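Local coordinates for putative phosphoribosyltransferase (Neisseria gonorrhoeae, PDB 5VOG), which binds the alarmone ppGpp and is probably a glycosyltransferase of the type I phosphoribosyltransferase family, at residues Asp18-Val23 / Asn163-Ala168; Ala34-Asp39 / Phe126-Val131; Gly47-Ala52 / Ala65-Tyr70; Val112-Cys117 / Val131-Glu136. All blocks are in the same frame, centred on the assembly; numbering follows the deposited sequence.

Interaction 1: Asp18-Val23 / Asn163-Ala168; sequences DDIHRV and NYPWDA. With G4P (guanosine-5',3'-tetraphosphate), chain D.
Ile20, projecting from helix 17-33, drives its terminal methyl into the turn built by Tyr164, Pro165 and Trp166. Pro165 and Trp166 open a short 3-10 segment, with Tyr164 just before it, on the guanine side of the phosphoribosyltransferase fold, consistent with the hood that covers the base in type I relatives. The tight part of the contact is this single methyl with its three partners. Ile20 CD1 meets Pro165 CD at 3.5 Å, the methyl pointing at the proline ring's delta carbon. It also lies 3.8 Å from Trp166 CZ3, approaching the indole obliquely, and 3.8 Å from Tyr164 CD1, in the plane of the phenol ring and at its edge. An extended outer bond of Ile20 (chi2 169°) gives CD1 this reach. Trp166 takes the rarer first torsion of 48°, with CG between backbone N and carbonyl carbon, which folds the indole back until Tyr164 CB lies 3.4 Å above one face, toward the rim. Away from this contact, the solvent side of the helix is polar: exposed Arg22 forms a salt bridge with Asp172 of the second subunit, while exposed Asp167, across the contact, pairs with Arg53 of that subunit. Deeper in, Tyr164 OH is hydrogen-bonded to His135 ND1, and the opposite edge of the same phenol ring brings CD2 to 3.6 Å from N2 of the ligand's guanine.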
# COMPACT_ATOMS: atom_id res chain seq x y z
N ASP A 18 1.81 13.94 -7.05
CA ASP A 18 2.50 13.91 -8.34
C ASP A 18 4.00 14.11 -8.18
O ASP A 18 4.79 13.48 -8.90
CB ASP A 18 1.94 14.98 -9.27
CG ASP A 18 0.53 14.65 -9.77
OD1 ASP A 18 0.05 13.53 -9.53
OD2 ASP A 18 -0.09 15.53 -10.41
N ASP A 19 4.42 15.00 -7.27
CA ASP A 19 5.85 15.15 -6.97
C ASP A 19 6.47 13.79 -6.65
O ASP A 19 7.55 13.45 -7.14
CB ASP A 19 6.07 16.08 -5.76
CG ASP A 19 5.80 17.54 -6.06
OD1 ASP A 19 5.94 18.00 -7.21
OD2 ASP A 19 5.47 18.25 -5.07
N ILE A 20 5.78 13.02 -5.81
CA ILE A 20 6.33 11.74 -5.36
C ILE A 20 6.31 10.73 -6.50
O ILE A 20 7.28 9.98 -6.69
CB ILE A 20 5.54 11.27 -4.13
CG1 ILE A 20 5.94 12.17 -2.94
CG2 ILE A 20 5.74 9.77 -3.85
CD1 ILE A 20 5.07 12.01 -1.71
N HIS A 21 5.23 10.70 -7.28
CA HIS A 21 5.16 9.84 -8.45
C HIS A 21 6.35 10.06 -9.39
O HIS A 21 6.95 9.10 -9.88
CB HIS A 21 3.83 10.09 -9.18
CG HIS A 21 3.56 9.17 -10.33
ND1 HIS A 21 2.68 8.11 -10.24
CD2 HIS A 21 4.04 9.16 -11.59
CE1 HIS A 21 2.64 7.49 -11.41
NE2 HIS A 21 3.45 8.11 -12.25
N ARG A 22 6.71 11.33 -9.63
CA ARG A 22 7.84 11.63 -10.51
C ARG A 22 9.15 11.11 -9.93
O ARG A 22 10.02 10.62 -10.67
CB ARG A 22 7.92 13.13 -10.77
CG ARG A 22 6.69 13.73 -11.45
CD ARG A 22 6.77 15.25 -11.53
NE ARG A 22 5.47 15.84 -11.87
CZ ARG A 22 5.04 16.03 -13.11
NH1 ARG A 22 5.80 15.68 -14.14
NH2 ARG A 22 3.85 16.57 -13.33
N VAL A 23 9.33 11.22 -8.61
CA VAL A 23 10.54 10.68 -7.99
C VAL A 23 10.57 9.16 -8.11
O VAL A 23 11.62 8.57 -8.39
CB VAL A 23 10.64 11.13 -6.52
CG1 VAL A 23 11.80 10.42 -5.81
CG2 VAL A 23 10.81 12.63 -6.42
N ASN A 163 6.29 16.42 4.92
CA ASN A 163 4.84 16.26 5.04
C ASN A 163 4.33 15.56 3.79
O ASN A 163 4.41 16.12 2.69
CB ASN A 163 4.18 17.62 5.24
CG ASN A 163 4.61 18.27 6.52
OD1 ASN A 163 4.10 17.95 7.59
ND2 ASN A 163 5.60 19.17 6.44
N TYR A 164 3.82 14.33 3.97
CA TYR A 164 3.34 13.50 2.87
C TYR A 164 1.88 13.80 2.55
O TYR A 164 1.09 14.09 3.45
CB TYR A 164 3.49 12.01 3.22
CG TYR A 164 4.95 11.62 3.23
CD1 TYR A 164 5.63 11.45 2.04
CD2 TYR A 164 5.65 11.48 4.42
CE1 TYR A 164 6.98 11.13 2.02
CE2 TYR A 164 7.00 11.15 4.42
CZ TYR A 164 7.66 10.99 3.21
OH TYR A 164 9.01 10.68 3.19
N PRO A 165 1.52 13.73 1.27
CA PRO A 165 0.12 14.02 0.91
C PRO A 165 -0.86 13.02 1.50
O PRO A 165 -2.03 13.36 1.71
CB PRO A 165 0.15 13.96 -0.63
CG PRO A 165 1.30 13.04 -0.95
CD PRO A 165 2.33 13.30 0.12
N TRP A 166 -0.42 11.80 1.77
CA TRP A 166 -1.29 10.79 2.36
C TRP A 166 -1.50 10.99 3.85
O TRP A 166 -2.17 10.17 4.48
CB TRP A 166 -0.75 9.39 2.07
CG TRP A 166 0.73 9.16 2.34
CD1 TRP A 166 1.33 8.95 3.56
CD2 TRP A 166 1.78 9.03 1.36
NE1 TRP A 166 2.67 8.71 3.39
CE2 TRP A 166 2.98 8.75 2.05
CE3 TRP A 166 1.82 9.13 -0.04
CZ2 TRP A 166 4.19 8.56 1.40
CZ3 TRP A 166 3.03 8.94 -0.69
CH2 TRP A 166 4.20 8.67 0.03
N ASP A 167 -0.97 12.08 4.41
CA ASP A 167 -1.31 12.53 5.76
C ASP A 167 -2.11 13.83 5.76
O ASP A 167 -2.33 14.41 6.83
CB ASP A 167 -0.04 12.72 6.60
CG ASP A 167 0.62 11.41 6.96
OD1 ASP A 167 -0.09 10.43 7.27
OD2 ASP A 167 1.88 11.37 6.92
N ALA A 168 -2.54 14.31 4.60
CA ALA A 168 -3.20 15.61 4.48
C ALA A 168 -4.70 15.46 4.72
O ALA A 168 -5.42 14.90 3.89
CB ALA A 168 -2.95 16.21 3.10
PB G4P D . 13.94 4.15 8.69
O1B G4P D . 14.48 2.96 9.30
O2B G4P D . 14.93 5.34 8.57
O3B G4P D . 13.33 3.83 7.29
O3A G4P D . 12.66 4.67 9.50
PA G4P D . 12.49 5.08 11.02
O1A G4P D . 12.49 3.89 11.90
O2A G4P D . 13.51 6.13 11.38
O5' G4P D . 11.06 5.81 10.95
C5' G4P D . 10.18 5.90 12.09
C4' G4P D . 8.94 6.66 11.67
O4' G4P D . 9.27 8.04 11.47
C3' G4P D . 8.31 6.17 10.37
O3' G4P D . 6.94 5.78 10.63
C2' G4P D . 8.36 7.36 9.41
O2' G4P D . 7.21 7.49 8.58
C1' G4P D . 8.49 8.53 10.39
N9 G4P D . 9.19 9.67 9.81
C8 G4P D . 10.54 9.90 9.83
N7 G4P D . 10.89 11.00 9.21
C5 G4P D . 9.69 11.53 8.76
C6 G4P D . 9.40 12.72 8.03
O6 G4P D . 10.20 13.57 7.63
N1 G4P D . 8.04 12.88 7.80
C2 G4P D . 7.07 12.00 8.20
N2 G4P D . 5.81 12.32 7.91
N3 G4P D . 7.32 10.89 8.88
C4 G4P D . 8.64 10.71 9.12
PC G4P D . 6.55 4.36 11.20
O1C G4P D . 6.73 4.30 12.67
O2C G4P D . 7.40 3.38 10.42
O3C G4P D . 5.03 4.17 10.77
PD G4P D . 4.27 4.01 9.38
O1D G4P D . 5.32 3.66 8.37
O2D G4P D . 3.25 2.87 9.59
O3D G4P D . 3.57 5.32 9.14

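Interaction 2: Ala34-Asp39 / Phe126-Val131; sequences AGVKYD and FDTVGV
Val36 touches Thr128 only lightly, CG1 to CG2 at 4.3 Å, just after Gly35 has ended helical geometry with a positive phi of 90°. The same CG1 methyl also turns inward, 3.8 Å above one face of the Tyr38 ring and offset toward its rim. Lys37 points elsewhere; its chain curls round until NZ donates to Tyr38 O at 2.8 Å, which ties down the backbone on the outer side of the loop. This loop feeds from helix 17-33 into strand 40-45 of the central, largely parallel sheet, and what it packs against is strand 129-133 and the residues leading into it, two places along in that sheet. Tyr38 does most of the work. Its side chain crosses that of Thr128 at about a right angle, with OH 3.9 Å from Thr128 CG2, and the hydroxyl goes on to lie 3.6 Å from Gly130 CA. Gly130 has no side chain to fill the direction facing the phenol, and its bare backbone lets the ring settle close, CE1 at 3.8 Å from Gly130 N. Asp39 closes the segment by accepting a hydrogen bond on OD2 from Asn100 N, and the side-chain amide of Asn100 bridges the two segments, pairing ND2 with Lys37 O and OD1 with Thr128 N.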
# COMPACT_ATOMS: atom_id res chain seq x y z
N ALA A 34 21.09 -0.50 -12.43
CA ALA A 34 22.06 -1.22 -11.61
C ALA A 34 22.23 -2.68 -12.03
O ALA A 34 23.17 -3.33 -11.57
CB ALA A 34 21.67 -1.15 -10.14
N GLY A 35 21.35 -3.21 -12.87
CA GLY A 35 21.59 -4.49 -13.50
C GLY A 35 21.08 -5.71 -12.77
O GLY A 35 21.23 -6.83 -13.30
N VAL A 36 20.50 -5.56 -11.59
CA VAL A 36 19.86 -6.67 -10.89
C VAL A 36 18.37 -6.59 -11.17
O VAL A 36 17.73 -5.56 -10.92
CB VAL A 36 20.12 -6.63 -9.38
CG1 VAL A 36 19.32 -7.72 -8.67
CG2 VAL A 36 21.61 -6.77 -9.09
N LYS A 37 17.81 -7.67 -11.72
CA LYS A 37 16.37 -7.75 -11.98
C LYS A 37 15.69 -8.31 -10.74
O LYS A 37 15.88 -9.48 -10.38
CB LYS A 37 16.09 -8.63 -13.20
CG LYS A 37 14.59 -8.85 -13.46
CD LYS A 37 13.92 -7.59 -13.97
CE LYS A 37 12.44 -7.82 -14.29
NZ LYS A 37 11.63 -8.02 -13.06
N TYR A 38 14.89 -7.48 -10.08
CA TYR A 38 14.18 -7.94 -8.90
C TYR A 38 12.92 -8.69 -9.30
O TYR A 38 12.30 -8.40 -10.34
CB TYR A 38 13.86 -6.76 -7.97
CG TYR A 38 15.12 -6.27 -7.31
CD1 TYR A 38 15.61 -6.89 -6.17
CD2 TYR A 38 15.87 -5.25 -7.87
CE1 TYR A 38 16.80 -6.48 -5.58
CE2 TYR A 38 17.05 -4.83 -7.29
CZ TYR A 38 17.51 -5.45 -6.15
OH TYR A 38 18.70 -5.02 -5.59
N ASP A 39 12.58 -9.69 -8.50
CA ASP A 39 11.46 -10.58 -8.77
C ASP A 39 10.21 -10.20 -7.99
O ASP A 39 9.10 -10.57 -8.41
CB ASP A 39 11.86 -12.02 -8.45
CG ASP A 39 13.04 -12.48 -9.28
OD1 ASP A 39 12.91 -12.54 -10.52
OD2 ASP A 39 14.12 -12.75 -8.69
N PHE A 126 16.86 -15.90 0.19
CA PHE A 126 16.83 -15.04 -0.99
C PHE A 126 18.20 -15.01 -1.65
O PHE A 126 19.23 -15.25 -1.01
CB PHE A 126 16.42 -13.61 -0.63
CG PHE A 126 15.07 -13.48 0.02
CD1 PHE A 126 13.93 -13.94 -0.63
CD2 PHE A 126 14.93 -12.87 1.25
CE1 PHE A 126 12.68 -13.81 -0.03
CE2 PHE A 126 13.68 -12.73 1.85
CZ PHE A 126 12.56 -13.20 1.20
N ASP A 127 18.21 -14.71 -2.95
CA ASP A 127 19.45 -14.44 -3.65
C ASP A 127 19.97 -13.06 -3.28
O ASP A 127 20.88 -12.93 -2.46
CB ASP A 127 19.25 -14.57 -5.17
CG ASP A 127 20.53 -14.34 -5.96
OD1 ASP A 127 21.60 -14.18 -5.34
OD2 ASP A 127 20.46 -14.32 -7.20
N THR A 128 19.40 -12.02 -3.89
CA THR A 128 19.76 -10.63 -3.59
C THR A 128 18.61 -9.98 -2.83
O THR A 128 17.45 -10.07 -3.25
CB THR A 128 20.04 -9.84 -4.86
OG1 THR A 128 21.19 -10.38 -5.53
CG2 THR A 128 20.31 -8.37 -4.54
N VAL A 129 18.93 -9.34 -1.71
CA VAL A 129 18.03 -8.43 -1.02
C VAL A 129 18.55 -7.02 -1.26
O VAL A 129 19.69 -6.70 -0.92
CB VAL A 129 17.95 -8.72 0.49
CG1 VAL A 129 17.02 -7.72 1.18
CG2 VAL A 129 17.48 -10.15 0.73
N GLY A 130 17.71 -6.17 -1.87
CA GLY A 130 18.02 -4.77 -2.05
C GLY A 130 17.01 -3.91 -1.30
O GLY A 130 15.97 -4.40 -0.82
N VAL A 131 17.31 -2.62 -1.19
CA VAL A 131 16.40 -1.70 -0.53
C VAL A 131 16.26 -0.43 -1.36
O VAL A 131 17.24 0.08 -1.93
CB VAL A 131 16.84 -1.39 0.92
CG1 VAL A 131 18.14 -0.62 0.95
CG2 VAL A 131 15.75 -0.64 1.68

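Interaction 3: Gly47-Ala52 / Ala65-Tyr70; sequences GGFIPA and AVTTAY. With G4P (guanosine-5',3'-tetraphosphate), chain D.
Within the beta-alpha-beta unit of strand 40-45, helix 49-59 and strand 63-75, Phe49 of helix 49-59 reaches down to Ala65 and Thr67 on the second strand. Phe49 CE1 lies 3.7 Å from Ala65 CB, the methyl sitting near the ring plane at its edge. Phe49 CZ is 3.9 Å from Thr67 OG1, which comes up obliquely, the two side chains crossing at about a right angle. Residues of both segments also hold ppGpp. Gly47 lies in the turn before the helix, a position consistent with the pyrophosphate loop of type I relatives, and its N donates to O1D of the 3'-diphosphate at 2.9 Å, a bent bond of 133°. At the far end of the strand segment, Tyr70 OH donates to O1A of the 5'-diphosphate at 2.6 Å, the oxygen lying in the plane of the ring. The contact also borders the second subunit: Phe49 stacks on Phe49 of that subunit, and Ala65 packs on its Ala65. Phe49 and Ala52 rest as well on Ala43 of strand 40-45, whereas Thr68, on the other face of the sheet, packs against helix 112-121.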
# COMPACT_ATOMS: atom_id res chain seq x y z
N GLY A 47 4.16 3.10 5.72
CA GLY A 47 4.77 4.13 4.91
C GLY A 47 5.22 3.66 3.54
O GLY A 47 5.28 4.44 2.59
N GLY A 48 5.54 2.37 3.41
CA GLY A 48 6.03 1.86 2.13
C GLY A 48 4.97 1.46 1.13
O GLY A 48 5.30 1.18 -0.03
N PHE A 49 3.69 1.41 1.54
CA PHE A 49 2.65 0.89 0.66
C PHE A 49 2.47 1.76 -0.59
O PHE A 49 2.39 1.24 -1.71
CB PHE A 49 1.33 0.78 1.42
CG PHE A 49 1.25 -0.41 2.36
CD1 PHE A 49 2.05 -1.52 2.17
CD2 PHE A 49 0.39 -0.40 3.43
CE1 PHE A 49 1.96 -2.61 3.05
CE2 PHE A 49 0.30 -1.49 4.30
CZ PHE A 49 1.07 -2.59 4.10
N ILE A 50 2.37 3.07 -0.42
CA ILE A 50 2.11 3.91 -1.59
C ILE A 50 3.36 3.97 -2.47
O ILE A 50 3.24 3.75 -3.68
CB ILE A 50 1.60 5.30 -1.17
CG1 ILE A 50 0.25 5.15 -0.46
CG2 ILE A 50 1.46 6.19 -2.40
CD1 ILE A 50 -0.40 6.44 -0.02
N PRO A 51 4.57 4.22 -1.94
CA PRO A 51 5.77 4.10 -2.80
C PRO A 51 5.88 2.77 -3.54
O PRO A 51 6.25 2.76 -4.72
CB PRO A 51 6.91 4.29 -1.80
CG PRO A 51 6.34 5.21 -0.78
CD PRO A 51 4.92 4.70 -0.59
N ALA A 52 5.54 1.64 -2.88
CA ALA A 52 5.66 0.35 -3.55
C ALA A 52 4.67 0.21 -4.70
O ALA A 52 5.03 -0.29 -5.77
CB ALA A 52 5.48 -0.80 -2.55
N ALA A 65 4.13 -7.83 1.59
CA ALA A 65 4.03 -6.81 2.63
C ALA A 65 4.45 -7.33 4.00
O ALA A 65 4.13 -8.46 4.38
CB ALA A 65 2.61 -6.25 2.73
N VAL A 66 5.17 -6.49 4.73
CA VAL A 66 5.38 -6.63 6.16
C VAL A 66 5.01 -5.29 6.76
O VAL A 66 4.98 -4.27 6.07
CB VAL A 66 6.83 -7.02 6.53
CG1 VAL A 66 7.24 -8.32 5.84
CG2 VAL A 66 7.80 -5.89 6.18
N THR A 67 4.71 -5.27 8.06
CA THR A 67 4.49 -4.00 8.74
C THR A 67 5.22 -4.02 10.07
O THR A 67 5.23 -5.04 10.78
CB THR A 67 3.00 -3.67 8.96
OG1 THR A 67 2.39 -3.34 7.71
CG2 THR A 67 2.82 -2.47 9.91
N THR A 68 5.85 -2.90 10.40
CA THR A 68 6.49 -2.69 11.69
C THR A 68 5.87 -1.48 12.36
O THR A 68 5.28 -0.61 11.71
CB THR A 68 8.00 -2.47 11.54
OG1 THR A 68 8.22 -1.37 10.66
CG2 THR A 68 8.66 -3.71 10.98
N ALA A 69 6.05 -1.40 13.68
CA ALA A 69 5.64 -0.22 14.42
C ALA A 69 6.54 -0.09 15.64
O ALA A 69 7.18 -1.05 16.07
CB ALA A 69 4.17 -0.28 14.84
N TYR A 70 6.62 1.13 16.17
CA TYR A 70 7.32 1.34 17.43
C TYR A 70 6.36 1.11 18.59
O TYR A 70 5.18 1.47 18.53
CB TYR A 70 7.91 2.75 17.49
CG TYR A 70 9.18 2.94 16.68
CD1 TYR A 70 10.42 2.94 17.31
CD2 TYR A 70 9.14 3.13 15.31
CE1 TYR A 70 11.58 3.13 16.58
CE2 TYR A 70 10.31 3.32 14.57
CZ TYR A 70 11.52 3.32 15.22
OH TYR A 70 12.69 3.51 14.50
PB G4P D . 13.94 4.15 8.69
O1B G4P D . 14.48 2.96 9.30
O2B G4P D . 14.93 5.34 8.57
O3B G4P D . 13.33 3.83 7.29
O3A G4P D . 12.66 4.67 9.50
PA G4P D . 12.49 5.08 11.02
O1A G4P D . 12.49 3.89 11.90
O2A G4P D . 13.51 6.13 11.38
O5' G4P D . 11.06 5.81 10.95
C5' G4P D . 10.18 5.90 12.09
C4' G4P D . 8.94 6.66 11.67
O4' G4P D . 9.27 8.04 11.47
C3' G4P D . 8.31 6.17 10.37
O3' G4P D . 6.94 5.78 10.63
C2' G4P D . 8.36 7.36 9.41
O2' G4P D . 7.21 7.49 8.58
C1' G4P D . 8.49 8.53 10.39
N9 G4P D . 9.19 9.67 9.81
C8 G4P D . 10.54 9.90 9.83
N7 G4P D . 10.89 11.00 9.21
C5 G4P D . 9.69 11.53 8.76
C6 G4P D . 9.40 12.72 8.03
O6 G4P D . 10.20 13.57 7.63
N1 G4P D . 8.04 12.88 7.80
C2 G4P D . 7.07 12.00 8.20
N2 G4P D . 5.81 12.32 7.91
N3 G4P D . 7.32 10.89 8.88
C4 G4P D . 8.64 10.71 9.12
PC G4P D . 6.55 4.36 11.20
O1C G4P D . 6.73 4.30 12.67
O2C G4P D . 7.40 3.38 10.42
O3C G4P D . 5.03 4.17 10.77
PD G4P D . 4.27 4.01 9.38
O1D G4P D . 5.32 3.66 8.37
O2D G4P D . 3.25 2.87 9.59
O3D G4P D . 3.57 5.32 9.14

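Interaction 4: Val112-Cys117 / Val131-Glu136; sequences VTMEFC and VAVLHE. With G4P (guanosine-5',3'-tetraphosphate), chain D.
Met114 lays its terminal methyl against Val133, CE to CG1 at 3.6 Å, the two side chains crossing at about a right angle. Val133 is modelled in two conformers, so this approach holds for one and is less certain than the rest. Nearer its base, Met114 CG lies 4.3 Å from Val131 CG2, a looser approach. The thioether chain runs out straight from the helix, with CG anti to the backbone N (chi1 -170°), and bends at its last torsion, which swings CE along the strand from Val131 toward Val133. The two elements, helix 112-121 and strand 129-133, are successive parts of a beta-alpha-beta unit that begins with strand 101-105. Just before the helix comes the loop of the PRPP motif, which in type I phosphoribosyltransferases binds the 5'-phosphate of the substrate; here the first turn receives the 5'-diphosphate of ppGpp. Thr113 meets O1A twice, through OG1 at 2.7 Å and more distantly through its backbone N at 3.3 Å, while Met114 N donates to O1B at 2.9 Å with an angle of 160°. Met114 thus works on two fronts: its amide grips a phosphate oxygen while its side chain fills the apolar seam under the helix. Amides at a helix N-terminus, with a threonine hydroxyl, would be expected to favour the phosphates' negative charge, while the methionine side chain adds only apolar packing on the strand.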
# COMPACT_ATOMS: atom_id res chain seq x y z
N VAL A 112 16.61 2.76 11.86
CA VAL A 112 16.33 1.74 12.86
C VAL A 112 15.35 0.70 12.32
O VAL A 112 15.55 -0.51 12.49
CB VAL A 112 15.85 2.39 14.17
CG1 VAL A 112 15.35 1.34 15.15
CG2 VAL A 112 17.02 3.17 14.81
N THR A 113 14.29 1.14 11.63
CA THR A 113 13.37 0.16 11.05
C THR A 113 14.04 -0.60 9.92
O THR A 113 13.88 -1.83 9.80
CB THR A 113 12.10 0.84 10.53
OG1 THR A 113 11.41 1.45 11.61
CG2 THR A 113 11.18 -0.19 9.84
N MET A 114 14.78 0.12 9.08
CA MET A 114 15.43 -0.50 7.93
C MET A 114 16.39 -1.59 8.37
O MET A 114 16.39 -2.70 7.83
CB MET A 114 16.15 0.57 7.12
CG MET A 114 16.67 0.09 5.78
SD MET A 114 17.61 1.40 4.97
CE MET A 114 16.31 2.60 4.74
N GLU A 115 17.24 -1.30 9.37
CA GLU A 115 18.16 -2.31 9.87
C GLU A 115 17.42 -3.52 10.42
O GLU A 115 17.80 -4.66 10.16
CB GLU A 115 19.08 -1.73 10.95
CG GLU A 115 20.00 -2.80 11.55
CD GLU A 115 20.81 -2.35 12.76
OE1 GLU A 115 21.23 -1.18 12.82
OE2 GLU A 115 21.04 -3.18 13.65
N PHE A 116 16.36 -3.27 11.19
CA PHE A 116 15.58 -4.37 11.77
C PHE A 116 15.02 -5.27 10.68
O PHE A 116 15.16 -6.50 10.74
CB PHE A 116 14.46 -3.79 12.63
CG PHE A 116 13.51 -4.81 13.19
CD1 PHE A 116 13.74 -5.40 14.43
CD2 PHE A 116 12.36 -5.17 12.50
CE1 PHE A 116 12.86 -6.33 14.94
CE2 PHE A 116 11.48 -6.10 13.02
CZ PHE A 116 11.72 -6.68 14.23
N CYS A 117 14.41 -4.67 9.66
CA CYS A 117 13.77 -5.48 8.62
C CYS A 117 14.80 -6.21 7.77
O CYS A 117 14.59 -7.36 7.40
CB CYS A 117 12.89 -4.61 7.74
SG CYS A 117 11.40 -4.01 8.56
N VAL A 131 17.31 -2.62 -1.19
CA VAL A 131 16.40 -1.70 -0.53
C VAL A 131 16.26 -0.43 -1.36
O VAL A 131 17.24 0.08 -1.93
CB VAL A 131 16.84 -1.39 0.92
CG1 VAL A 131 18.14 -0.62 0.95
CG2 VAL A 131 15.75 -0.64 1.68
N ALA A 132 15.02 0.05 -1.47
CA ALA A 132 14.68 1.26 -2.20
C ALA A 132 13.82 2.13 -1.30
O ALA A 132 12.79 1.67 -0.79
CB ALA A 132 13.92 0.93 -3.49
N VAL A 133 14.22 3.38 -1.10
CA VAL A 133 13.45 4.32 -0.29
C VAL A 133 13.15 5.55 -1.12
O VAL A 133 13.95 5.97 -1.97
CB VAL A 133 14.17 4.71 1.02
CG1 VAL A 133 14.20 3.55 1.97
CG2 VAL A 133 15.59 5.21 0.73
N LEU A 134 11.96 6.12 -0.90
CA LEU A 134 11.57 7.32 -1.63
C LEU A 134 12.47 8.50 -1.29
O LEU A 134 13.04 9.14 -2.18
CB LEU A 134 10.10 7.63 -1.33
CG LEU A 134 9.53 9.00 -1.71
CD1 LEU A 134 9.56 9.22 -3.21
CD2 LEU A 134 8.09 9.10 -1.19
N HIS A 135 12.64 8.78 0.01
CA HIS A 135 13.38 9.93 0.50
C HIS A 135 14.48 9.49 1.45
O HIS A 135 14.21 8.77 2.42
CB HIS A 135 12.45 10.90 1.23
CG HIS A 135 11.43 11.52 0.34
ND1 HIS A 135 10.10 11.63 0.70
CD2 HIS A 135 11.55 12.10 -0.88
CE1 HIS A 135 9.45 12.24 -0.26
NE2 HIS A 135 10.30 12.54 -1.23
N GLU A 136 15.70 9.94 1.18
CA GLU A 136 16.85 9.69 2.04
C GLU A 136 17.25 10.99 2.73
O GLU A 136 17.76 11.91 2.08
CB GLU A 136 18.02 9.13 1.23
CG GLU A 136 19.29 8.97 2.05
CD GLU A 136 20.48 8.53 1.23
OE1 GLU A 136 20.36 8.40 -0.01
OE2 GLU A 136 21.55 8.31 1.83
PB G4P D . 13.94 4.15 8.69
O1B G4P D . 14.48 2.96 9.30
O2B G4P D . 14.93 5.34 8.57
O3B G4P D . 13.33 3.83 7.29
O3A G4P D . 12.66 4.67 9.50
PA G4P D . 12.49 5.08 11.02
O1A G4P D . 12.49 3.89 11.90
O2A G4P D . 13.51 6.13 11.38
O5' G4P D . 11.06 5.81 10.95
C5' G4P D . 10.18 5.90 12.09
C4' G4P D . 8.94 6.66 11.67
O4' G4P D . 9.27 8.04 11.47
C3' G4P D . 8.31 6.17 10.37
O3' G4P D . 6.94 5.78 10.63
C2' G4P D . 8.36 7.36 9.41
O2' G4P D . 7.21 7.49 8.58
C1' G4P D . 8.49 8.53 10.39
N9 G4P D . 9.19 9.67 9.81
C8 G4P D . 10.54 9.90 9.83
N7 G4P D . 10.89 11.00 9.21
C5 G4P D . 9.69 11.53 8.76
C6 G4P D . 9.40 12.72 8.03
O6 G4P D . 10.20 13.57 7.63
N1 G4P D . 8.04 12.88 7.80
C2 G4P D . 7.07 12.00 8.20
N2 G4P D . 5.81 12.32 7.91
N3 G4P D . 7.32 10.89 8.88
C4 G4P D . 8.64 10.71 9.12
PC G4P D . 6.55 4.36 11.20
O1C G4P D . 6.73 4.30 12.67
O2C G4P D . 7.40 3.38 10.42
O3C G4P D . 5.03 4.17 10.77
PD G4P D . 4.27 4.01 9.38
O1D G4P D . 5.32 3.66 8.37
O2D G4P D . 3.25 2.87 9.59
O3D G4P D . 3.57 5.32 9.14

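Overall arrangement
Interactions 1, 3 and 4 all touch one ppGpp molecule, while interaction 2 does not touch the ligand. Interactions 3 and 4 are closest, with centres 10 Å apart; Tyr70 from one and Thr113 from the other converge on the same O1A oxygen. Interaction 1 supplies the guanine end and touches both: Trp166 CE3 packs 3.5 Å from Ile50 CD1 of interaction 3, and Ile20 CG2 lies 3.6 Å from Leu134 CD2 of interaction 4. Interaction 2 shares Val131 and strand 129-133 with interaction 4 at 15 Å between centres, so the two contacts lie along the same strand of the central sheet.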